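Local atomic coordinates of ABC transporter, periplasmic solute-binding protein (Rhizobium meliloti, PDB entry 4WED), a protein that probably binds a solute such as a peptide or a nickel species in the periplasm and delivers it to an ABC transporter. Residues W130-C133 against S134-Q138. Sequence-based numbering, arbitrary orientation.
Sequences WMNC and SKHFQ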
loop_
_atom_site.group_PDB
_atom_site.type_symbol
_atom_site.label_atom_id
_atom_site.label_comp_id
_atom_site.label_asym_id
_atom_site.label_seq_id
_atom_site.Cartn_x
_atom_site.Cartn_y
_atom_site.Cartn_z
ATOM N N TRP A 130 -0.957 17.590 0.794
ATOM C CA TRP A 130 -0.687 16.365 -0.016
ATOM C C TRP A 130 -1.929 15.483 -0.202
ATOM O O TRP A 130 -1.972 14.626 -1.075
ATOM C CB TRP A 130 0.479 15.533 0.562
ATOM C CG TRP A 130 0.199 14.985 1.921
ATOM C CD1 TRP A 130 0.418 15.606 3.110
ATOM C CD2 TRP A 130 -0.379 13.709 2.234
ATOM N NE1 TRP A 130 0.013 14.804 4.141
ATOM C CE2 TRP A 130 -0.486 13.637 3.632
ATOM C CE3 TRP A 130 -0.814 12.617 1.458
ATOM C CZ2 TRP A 130 -0.994 12.527 4.279
ATOM C CZ3 TRP A 130 -1.318 11.517 2.096
ATOM C CH2 TRP A 130 -1.404 11.468 3.495
HETATM N N MSE A 131 -2.957 15.769 0.569
HETATM C CA MSE A 131 -4.178 15.041 0.457
HETATM C C MSE A 131 -5.184 15.880 -0.228
HETATM O O MSE A 131 -5.381 17.043 0.136
HETATM C CB MSE A 131 -4.694 14.806 1.840
HETATM C CG MSE A 131 -4.360 13.395 2.234
HETATM SE SE MSE A 131 -5.118 13.321 4.010
HETATM C CE MSE A 131 -6.851 12.513 3.618
ATOM N N ASN A 132 -5.831 15.307 -1.222
ATOM C CA ASN A 132 -6.745 16.044 -2.069
ATOM C C ASN A 132 -7.957 16.629 -1.338
ATOM O O ASN A 132 -8.395 17.710 -1.688
ATOM C CB ASN A 132 -7.126 15.206 -3.278
ATOM C CG ASN A 132 -5.995 15.131 -4.277
ATOM O OD1 ASN A 132 -5.400 16.152 -4.605
ATOM N ND2 ASN A 132 -5.658 13.932 -4.730
ATOM N N CYS A 133 -8.481 15.947 -0.326
ATOM C CA CYS A 133 -9.672 16.437 0.360
ATOM C C CYS A 133 -9.341 17.603 1.250
ATOM O O CYS A 133 -10.108 18.527 1.283
ATOM C CB CYS A 133 -10.439 15.365 1.126
ATOM S SG CYS A 133 -9.514 14.563 2.401
ATOM N N SER A 134 -8.193 17.603 1.910
ATOM C CA SER A 134 -7.771 18.783 2.659
ATOM C C SER A 134 -7.512 19.975 1.726
ATOM O O SER A 134 -8.031 21.050 1.921
ATOM C CB SER A 134 -6.494 18.506 3.457
ATOM O OG SER A 134 -6.043 19.722 4.055
ATOM N N LYS A 135 -6.688 19.737 0.723
ATOM C CA LYS A 135 -6.303 20.713 -0.264
ATOM C C LYS A 135 -7.450 21.448 -0.977
ATOM O O LYS A 135 -7.347 22.635 -1.251
ATOM C CB LYS A 135 -5.436 19.998 -1.309
ATOM C CG LYS A 135 -4.982 20.914 -2.441
ATOM C CD LYS A 135 -3.840 20.328 -3.252
ATOM C CE LYS A 135 -3.293 21.380 -4.209
ATOM N NZ LYS A 135 -2.092 20.896 -4.957
ATOM N N HIS A 136 -8.522 20.744 -1.327
ATOM C CA HIS A 136 -9.636 21.365 -2.071
ATOM C C HIS A 136 -10.800 21.729 -1.185
ATOM O O HIS A 136 -11.832 22.201 -1.648
ATOM C CB HIS A 136 -10.092 20.447 -3.200
ATOM C CG HIS A 136 -9.076 20.334 -4.282
ATOM N ND1 HIS A 136 -8.569 19.128 -4.708
ATOM C CD2 HIS A 136 -8.419 21.288 -4.982
ATOM C CE1 HIS A 136 -7.645 19.343 -5.634
ATOM N NE2 HIS A 136 -7.536 20.647 -5.818
ATOM N N PHE A 137 -10.637 21.476 0.094
ATOM C CA PHE A 137 -11.687 21.730 1.032
ATOM C C PHE A 137 -12.125 23.205 0.915
ATOM O O PHE A 137 -11.290 24.100 1.008
ATOM C CB PHE A 137 -11.137 21.433 2.391
ATOM C CG PHE A 137 -11.983 21.917 3.523
ATOM C CD1 PHE A 137 -13.193 21.294 3.814
ATOM C CD2 PHE A 137 -11.516 22.940 4.371
ATOM C CE1 PHE A 137 -13.949 21.692 4.913
ATOM C CE2 PHE A 137 -12.263 23.336 5.471
ATOM C CZ PHE A 137 -13.482 22.703 5.741
ATOM N N GLN A 138 -13.417 23.429 0.690
ATOM C CA GLN A 138 -13.972 24.769 0.599
ATOM C C GLN A 138 -14.673 25.140 1.894
ATOM O O GLN A 138 -14.357 26.169 2.471
ATOM C CB GLN A 138 -14.956 24.879 -0.575
ATOM C CG GLN A 138 -15.357 26.291 -0.972
ATOM C CD GLN A 138 -14.516 26.833 -2.132
ATOM O OE1 GLN A 138 -14.994 26.985 -3.274
ATOM N NE2 GLN A 138 -13.243 27.098 -1.850
#
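Met131 O receives the backbone N of Lys135 at 3.1 Å, in a nearly straight bond whose N-H...O angle is 169°. One residue on, Asn132 O takes His136 N, also at 3.1 Å but more bent, with the donor tilted out of the carbonyl plane. These two i to i+4 bonds make the single turn of helix 132-135, with Met131, a selenomethionine, at its N-cap position. Asn132 and His136, four residues apart, point the same way on one flank of this turn. Their amide and imidazole planes are only 10° apart, and Asn132 OD1 comes to 4.0 Å from His136 CE1, a side-by-side van der Waals approach. In both residues CG stands anti to the carbonyl carbon, so the two flat groups project to the same side. Lys135 CG rests 4.2 Å above the centre of the imidazole of His136, on one face, while the rest of its extended chain runs outward. The CB of Lys135 sits 3.3 Å from Met131 O, against the carbonyl that its own N-H uses. The short helix leads into strand 137-144, an outer strand of the four-stranded antiparallel sheet that 82-88, 93-98 and 147-152 complete. At this exit Phe137 N bonds to Ser134 O at 3.2 Å, an i to i+3 bond, one residue shorter in span than the two before it, and Phe137 CB packs beside Cys133 O. On the buried side, Cys133 lies among Trp122, Phe152 and Leu159, and the hydroxyl of Ser134 is hydrogen-bonded with Gly124 N. At the start of the helix the two carboxylate oxygens of Glu162 receive the backbone N-H groups of Asn132 and Cys133, so its charge probably complements the helix dipole there.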